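Local coordinates for protein aminoglycoside 3'-phosphotransferase AphA1-IAB (Acinetobacter baumannii, PDB 4FEX) that transfers a phosphate from ATP to the 3'-hydroxyl of kanamycin and related aminoglycosides, probably conferring resistance to them, at residues A[101-106]-A[206-211]; A[195-200]-A[213-218]. All blocks are in the same frame, centred on the assembly; numbering follows the deposited sequence.

Interaction 1: A[101-106]-A[206-211]; sequences AIPGKT and IFDEGK. With 0TO (N-(3-chlorophenyl)-6,7-dimethoxyquinazolin-4-amine), chain G.
Ile102 meets Ile206 through their CG2 methyls, 3.8 Å apart, while the backbone N of Ile102 lies 3.1 Å from the quinazoline N9 of the bound inhibitor 0TO. This segment is the hinge between the two lobes of the kinase-like fold, and 0TO sits against it much as quinazoline inhibitors sit on protein kinase hinges. Pro103 follows at the surface, its O beside CB of Asp208. At Gly104 the chain runs close along the second strand, and CA makes a CA-H...O contact with Phe207 O, 3.2 Å away. Lys105 then pairs with Phe207 as the hydrogen-bonded pair of a short antiparallel bridge, with Lys105 N to Phe207 O and Phe207 N to Lys105 O both 2.8 Å. Thr106 comes next, opposite Ile206 in a non-hydrogen-bonded pair. Its CG2 touches methoxy carbon C14 of 0TO at 3.5 Å, and Ile206 CD1 reaches the fused ring at C15, 3.9 Å away. With chi1 at 70°, Thr106 OG1 is turned to accept from Gln109 N as the N-cap of helix 107-113. On the second segment, a type I' turn from Asp208 to Lys211 leads into strand 211-215. Lys105 forms a salt bridge with Glu113 of helix 107-113, and the Phe207 ring packs on that helix and on helix 118-134.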
# COMPACT_ATOMS: atom_id res chain seq x y z
N ALA A 101 -8.80 -8.10 -11.77
CA ALA A 101 -8.77 -8.35 -10.34
C ALA A 101 -7.84 -9.49 -10.03
O ALA A 101 -7.68 -10.40 -10.84
CB ALA A 101 -10.16 -8.63 -9.79
N ILE A 102 -7.23 -9.43 -8.86
CA ILE A 102 -6.51 -10.55 -8.31
C ILE A 102 -7.46 -11.34 -7.42
O ILE A 102 -7.89 -10.87 -6.36
CB ILE A 102 -5.25 -10.12 -7.57
CG1 ILE A 102 -4.35 -9.37 -8.54
CG2 ILE A 102 -4.50 -11.33 -7.01
CD1 ILE A 102 -2.94 -9.18 -8.02
N PRO A 103 -7.83 -12.54 -7.89
CA PRO A 103 -8.69 -13.50 -7.20
C PRO A 103 -8.09 -13.90 -5.88
O PRO A 103 -6.91 -14.25 -5.83
CB PRO A 103 -8.65 -14.71 -8.12
CG PRO A 103 -7.32 -14.58 -8.86
CD PRO A 103 -7.27 -13.11 -9.13
N GLY A 104 -8.88 -13.87 -4.81
CA GLY A 104 -8.40 -14.34 -3.53
C GLY A 104 -8.88 -13.47 -2.40
O GLY A 104 -9.76 -12.64 -2.58
N LYS A 105 -8.31 -13.68 -1.21
CA LYS A 105 -8.69 -12.89 -0.04
C LYS A 105 -7.50 -12.05 0.42
O LYS A 105 -6.36 -12.33 0.04
CB LYS A 105 -9.18 -13.82 1.06
CG LYS A 105 -10.46 -14.57 0.69
CD LYS A 105 -10.74 -15.74 1.64
CE LYS A 105 -12.20 -16.17 1.61
NZ LYS A 105 -12.48 -17.34 2.49
N THR A 106 -7.75 -11.01 1.21
CA THR A 106 -6.64 -10.19 1.66
C THR A 106 -5.89 -10.98 2.71
O THR A 106 -6.43 -11.92 3.26
CB THR A 106 -7.07 -8.83 2.22
OG1 THR A 106 -7.75 -8.99 3.46
CG2 THR A 106 -7.96 -8.13 1.25
N ILE A 206 -2.63 -10.03 -1.59
CA ILE A 206 -3.72 -10.94 -1.88
C ILE A 206 -3.28 -12.41 -1.81
O ILE A 206 -2.37 -12.83 -2.54
CB ILE A 206 -4.36 -10.62 -3.27
CG1 ILE A 206 -4.52 -9.10 -3.44
CG2 ILE A 206 -5.70 -11.32 -3.45
CD1 ILE A 206 -5.35 -8.42 -2.35
N PHE A 207 -3.92 -13.18 -0.92
CA PHE A 207 -3.66 -14.61 -0.84
C PHE A 207 -4.72 -15.43 -1.57
O PHE A 207 -5.87 -15.00 -1.70
CB PHE A 207 -3.57 -15.06 0.61
CG PHE A 207 -2.25 -14.80 1.24
CD1 PHE A 207 -1.89 -13.53 1.65
CD2 PHE A 207 -1.36 -15.83 1.46
CE1 PHE A 207 -0.68 -13.28 2.23
CE2 PHE A 207 -0.14 -15.59 2.05
CZ PHE A 207 0.20 -14.31 2.44
N ASP A 208 -4.33 -16.63 -2.01
CA ASP A 208 -5.25 -17.55 -2.67
C ASP A 208 -4.72 -18.98 -2.63
O ASP A 208 -3.61 -19.24 -3.08
CB ASP A 208 -5.47 -17.12 -4.12
CG ASP A 208 -6.48 -17.99 -4.85
OD1 ASP A 208 -7.25 -18.71 -4.17
OD2 ASP A 208 -6.51 -17.95 -6.10
N GLU A 209 -5.54 -19.88 -2.08
CA GLU A 209 -5.18 -21.30 -1.96
C GLU A 209 -3.92 -21.48 -1.13
O GLU A 209 -3.10 -22.38 -1.39
CB GLU A 209 -5.00 -21.95 -3.34
CG GLU A 209 -6.13 -21.69 -4.34
CD GLU A 209 -7.15 -22.81 -4.37
OE1 GLU A 209 -7.02 -23.78 -3.59
OE2 GLU A 209 -8.10 -22.72 -5.19
N GLY A 210 -3.75 -20.62 -0.13
CA GLY A 210 -2.57 -20.70 0.72
C GLY A 210 -1.35 -19.95 0.22
O GLY A 210 -0.42 -19.68 0.99
N LYS A 211 -1.34 -19.60 -1.06
CA LYS A 211 -0.22 -18.85 -1.62
C LYS A 211 -0.45 -17.34 -1.69
O LYS A 211 -1.57 -16.86 -1.93
CB LYS A 211 0.13 -19.40 -3.00
CG LYS A 211 0.43 -20.89 -3.01
CD LYS A 211 1.59 -21.24 -2.09
CE LYS A 211 2.00 -22.71 -2.24
NZ LYS A 211 3.17 -23.09 -1.38
C21 0TO G . -6.97 -0.23 -8.09
C20 0TO G . -6.56 -1.52 -8.40
CL 0TO G . -5.46 -1.80 -9.70
C18 0TO G . -7.01 -2.61 -7.65
C19 0TO G . -7.85 -0.08 -7.02
C17 0TO G . -8.28 -1.18 -6.26
C7 0TO G . -7.94 -2.48 -6.63
N6 0TO G . -8.29 -3.52 -5.85
C4 0TO G . -8.05 -4.83 -6.07
N5 0TO G . -7.64 -5.35 -7.25
C8 0TO G . -7.50 -6.66 -7.44
N9 0TO G . -7.82 -7.55 -6.51
C2 0TO G . -8.48 -5.76 -5.13
C1 0TO G . -8.29 -7.12 -5.34
C3 0TO G . -8.93 -5.29 -3.91
C10 0TO G . -9.27 -6.20 -2.91
O11 0TO G . -9.74 -5.72 -1.73
C14 0TO G . -8.62 -5.42 -0.85
C12 0TO G . -9.13 -7.57 -3.13
C15 0TO G . -8.64 -8.03 -4.36
O13 0TO G . -9.48 -8.44 -2.14
C16 0TO G . -10.01 -9.64 -2.73

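Interaction 2: A[195-200]-A[213-218]; sequences VTHGDF and IGCIDV. With 0TO (N-(3-chlorophenyl)-6,7-dimethoxyquinazolin-4-amine), chain G; KAN (kanamycin a), chain F.
His197 has the most surface buried here, and its ring is held by both nitrogens. NE2 donates to Ile216 O at 2.8 Å; the acceptor lies in the ring plane, although the N-H...O angle is a bent 133°. Across the ring, ND1 accepts from Asp199 N at 3.0 Å, also in plane, so the two bonds together fix the ring's rotation. Cys215 SG comes to the same rim, 3.8 Å from CD2. His197 CG stands anti to the backbone N (chi1 -173°), which carries the imidazole across to the 213-218 segment. A water donates to both His197 O and Asp217 O, adding a water bridge from backbone to backbone. These segments hold the catalytic loop and, as in related kinase-like enzymes, the loop whose aspartate probably corresponds to the metal-binding one, with Asp199 the probable proton acceptor. Asp217, second in buried area, brings OD2 to 3.7 Å from Asp199 OD2, the carboxylate planes 52° apart. Asp199 OD2 also accepts from O7 of kanamycin at 2.7 Å. CB of Ile216 points away from 195-200, and CD1 of Ile216 packs on 0TO C3 at 3.5 Å, in what is probably the nucleotide pocket. Behind the catalytic loop, Asp229 of helix 227-236 accepts from the backbone N of His197 and Gly198.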
# COMPACT_ATOMS: atom_id res chain seq x y z
N VAL A 195 13.46 -0.65 -3.32
CA VAL A 195 12.18 -0.42 -3.99
C VAL A 195 11.07 -0.82 -3.03
O VAL A 195 11.00 -1.97 -2.62
CB VAL A 195 12.06 -1.20 -5.32
CG1 VAL A 195 10.69 -0.97 -5.94
CG2 VAL A 195 13.16 -0.81 -6.28
N THR A 196 10.21 0.12 -2.68
CA THR A 196 9.21 -0.12 -1.64
C THR A 196 7.78 -0.04 -2.15
O THR A 196 7.50 0.61 -3.14
CB THR A 196 9.35 0.88 -0.50
OG1 THR A 196 8.82 2.14 -0.92
CG2 THR A 196 10.81 1.05 -0.10
N HIS A 197 6.87 -0.71 -1.45
CA HIS A 197 5.48 -0.68 -1.83
C HIS A 197 4.85 0.66 -1.52
O HIS A 197 4.12 1.23 -2.34
CB HIS A 197 4.71 -1.77 -1.10
CG HIS A 197 3.30 -1.92 -1.57
ND1 HIS A 197 2.26 -1.17 -1.06
CD2 HIS A 197 2.75 -2.72 -2.52
CE1 HIS A 197 1.13 -1.51 -1.66
NE2 HIS A 197 1.40 -2.45 -2.55
N GLY A 198 5.12 1.19 -0.34
CA GLY A 198 4.48 2.43 0.08
C GLY A 198 3.34 2.22 1.06
O GLY A 198 3.10 3.04 1.95
N ASP A 199 2.63 1.10 0.91
CA ASP A 199 1.49 0.80 1.76
C ASP A 199 1.37 -0.69 1.96
O ASP A 199 0.37 -1.31 1.59
CB ASP A 199 0.21 1.35 1.14
CG ASP A 199 -0.92 1.49 2.16
OD1 ASP A 199 -0.62 1.67 3.36
OD2 ASP A 199 -2.11 1.43 1.76
N PHE A 200 2.41 -1.27 2.56
CA PHE A 200 2.49 -2.72 2.73
C PHE A 200 1.64 -3.20 3.93
O PHE A 200 2.14 -3.78 4.90
CB PHE A 200 3.96 -3.15 2.84
CG PHE A 200 4.23 -4.49 2.27
CD1 PHE A 200 4.23 -4.69 0.91
CD2 PHE A 200 4.49 -5.57 3.09
CE1 PHE A 200 4.49 -5.94 0.37
CE2 PHE A 200 4.75 -6.83 2.55
CZ PHE A 200 4.75 -7.01 1.20
N ILE A 213 -0.05 -14.24 -3.91
CA ILE A 213 -0.04 -14.27 -5.36
C ILE A 213 -0.08 -12.89 -6.00
O ILE A 213 -0.12 -12.77 -7.22
CB ILE A 213 -1.19 -15.13 -5.94
CG1 ILE A 213 -2.52 -14.40 -5.83
CG2 ILE A 213 -1.25 -16.50 -5.25
CD1 ILE A 213 -3.66 -15.13 -6.45
N GLY A 214 -0.06 -11.84 -5.19
CA GLY A 214 0.02 -10.52 -5.77
C GLY A 214 -0.26 -9.44 -4.76
O GLY A 214 -0.79 -9.70 -3.68
N CYS A 215 0.08 -8.22 -5.11
CA CYS A 215 -0.21 -7.12 -4.23
C CYS A 215 -0.98 -6.07 -4.99
O CYS A 215 -0.96 -6.06 -6.22
CB CYS A 215 1.07 -6.52 -3.65
SG CYS A 215 2.04 -5.63 -4.83
N ILE A 216 -1.66 -5.20 -4.27
CA ILE A 216 -2.43 -4.15 -4.89
C ILE A 216 -2.07 -2.81 -4.28
O ILE A 216 -1.26 -2.72 -3.36
CB ILE A 216 -3.93 -4.37 -4.70
CG1 ILE A 216 -4.27 -4.38 -3.20
CG2 ILE A 216 -4.34 -5.67 -5.32
CD1 ILE A 216 -5.76 -4.35 -2.86
N ASP A 217 -2.68 -1.77 -4.81
CA ASP A 217 -2.59 -0.42 -4.29
C ASP A 217 -1.18 0.17 -4.40
O ASP A 217 -0.61 0.66 -3.41
CB ASP A 217 -3.12 -0.38 -2.86
CG ASP A 217 -3.94 0.84 -2.59
OD1 ASP A 217 -4.86 1.10 -3.40
OD2 ASP A 217 -3.65 1.54 -1.59
N VAL A 218 -0.64 0.16 -5.61
CA VAL A 218 0.79 0.42 -5.79
C VAL A 218 1.13 1.90 -5.99
O VAL A 218 2.23 2.25 -6.39
CB VAL A 218 1.33 -0.42 -6.96
CG1 VAL A 218 1.22 -1.89 -6.63
CG2 VAL A 218 0.55 -0.11 -8.20
C21 0TO G . -6.97 -0.23 -8.09
C20 0TO G . -6.56 -1.52 -8.40
CL 0TO G . -5.46 -1.80 -9.70
C18 0TO G . -7.01 -2.61 -7.65
C19 0TO G . -7.85 -0.08 -7.02
C17 0TO G . -8.28 -1.18 -6.26
C7 0TO G . -7.94 -2.48 -6.63
N6 0TO G . -8.29 -3.52 -5.85
C4 0TO G . -8.05 -4.83 -6.07
N5 0TO G . -7.64 -5.35 -7.25
C8 0TO G . -7.50 -6.66 -7.44
N9 0TO G . -7.82 -7.55 -6.51
C2 0TO G . -8.48 -5.76 -5.13
C1 0TO G . -8.29 -7.12 -5.34
C3 0TO G . -8.93 -5.29 -3.91
C10 0TO G . -9.27 -6.20 -2.91
O11 0TO G . -9.74 -5.72 -1.73
C14 0TO G . -8.62 -5.42 -0.85
C12 0TO G . -9.13 -7.57 -3.13
C15 0TO G . -8.64 -8.03 -4.36
O13 0TO G . -9.48 -8.44 -2.14
C16 0TO G . -10.01 -9.64 -2.73
C1 KAN F . -5.37 3.25 6.38
C2 KAN F . -5.15 2.51 5.04
C3 KAN F . -4.45 3.41 4.02
C4 KAN F . -5.28 4.65 3.79
C5 KAN F . -5.41 5.38 5.13
C6 KAN F . -6.08 6.74 4.89
C7 KAN F . -2.62 4.46 10.83
C8 KAN F . -3.86 3.62 10.76
C9 KAN F . -3.90 3.05 9.31
C10 KAN F . -4.08 4.17 8.28
C11 KAN F . -2.80 5.00 8.39
C12 KAN F . -2.68 5.56 9.78
C13 KAN F . -4.89 1.96 12.13
C14 KAN F . -4.67 1.49 13.58
C15 KAN F . -3.55 0.51 13.70
C16 KAN F . -3.93 -0.69 12.84
C17 KAN F . -4.10 -0.22 11.42
C18 KAN F . -4.54 -1.46 10.63
N1 KAN F . -6.16 7.45 6.18
N2 KAN F . -2.95 6.16 7.51
N3 KAN F . -2.53 5.05 12.18
N4 KAN F . -3.41 0.19 15.13
O5 KAN F . -6.07 4.49 6.10
O6 KAN F . -4.31 1.36 5.21
O7 KAN F . -4.31 2.73 2.77
O8 KAN F . -4.64 5.47 2.84
O9 KAN F . -4.12 3.68 6.91
O10 KAN F . -4.87 2.00 9.11
O11 KAN F . -3.69 2.64 11.79
O12 KAN F . -5.13 0.78 11.33
O13 KAN F . -4.45 2.68 14.35
O14 KAN F . -2.90 -1.68 12.88
O15 KAN F . -4.74 -1.12 9.27
O HOH W 1 1.66 2.38 -2.76

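From the N terminus, the chain leaves the five-stranded sheet at strand 94-100 and passes through 101-106, then makes several helices before reaching 195-200. It next runs through 206-211, where interaction 1 closes a loop of 99 residues, nearly half of them helical, and turns back into 213-218, where interaction 2 closes a much shorter one. The segments alternate along the chain, so the two contacts cross. Strands 205-208 and 211-215 are neighbours in one sheet, and Ile206 pairs with Ile213 and Gly214 by probable backbone hydrogen bonds, joining the contacts directly. Together they tie the interlobe linker to the catalytic loop, and 0TO touches both.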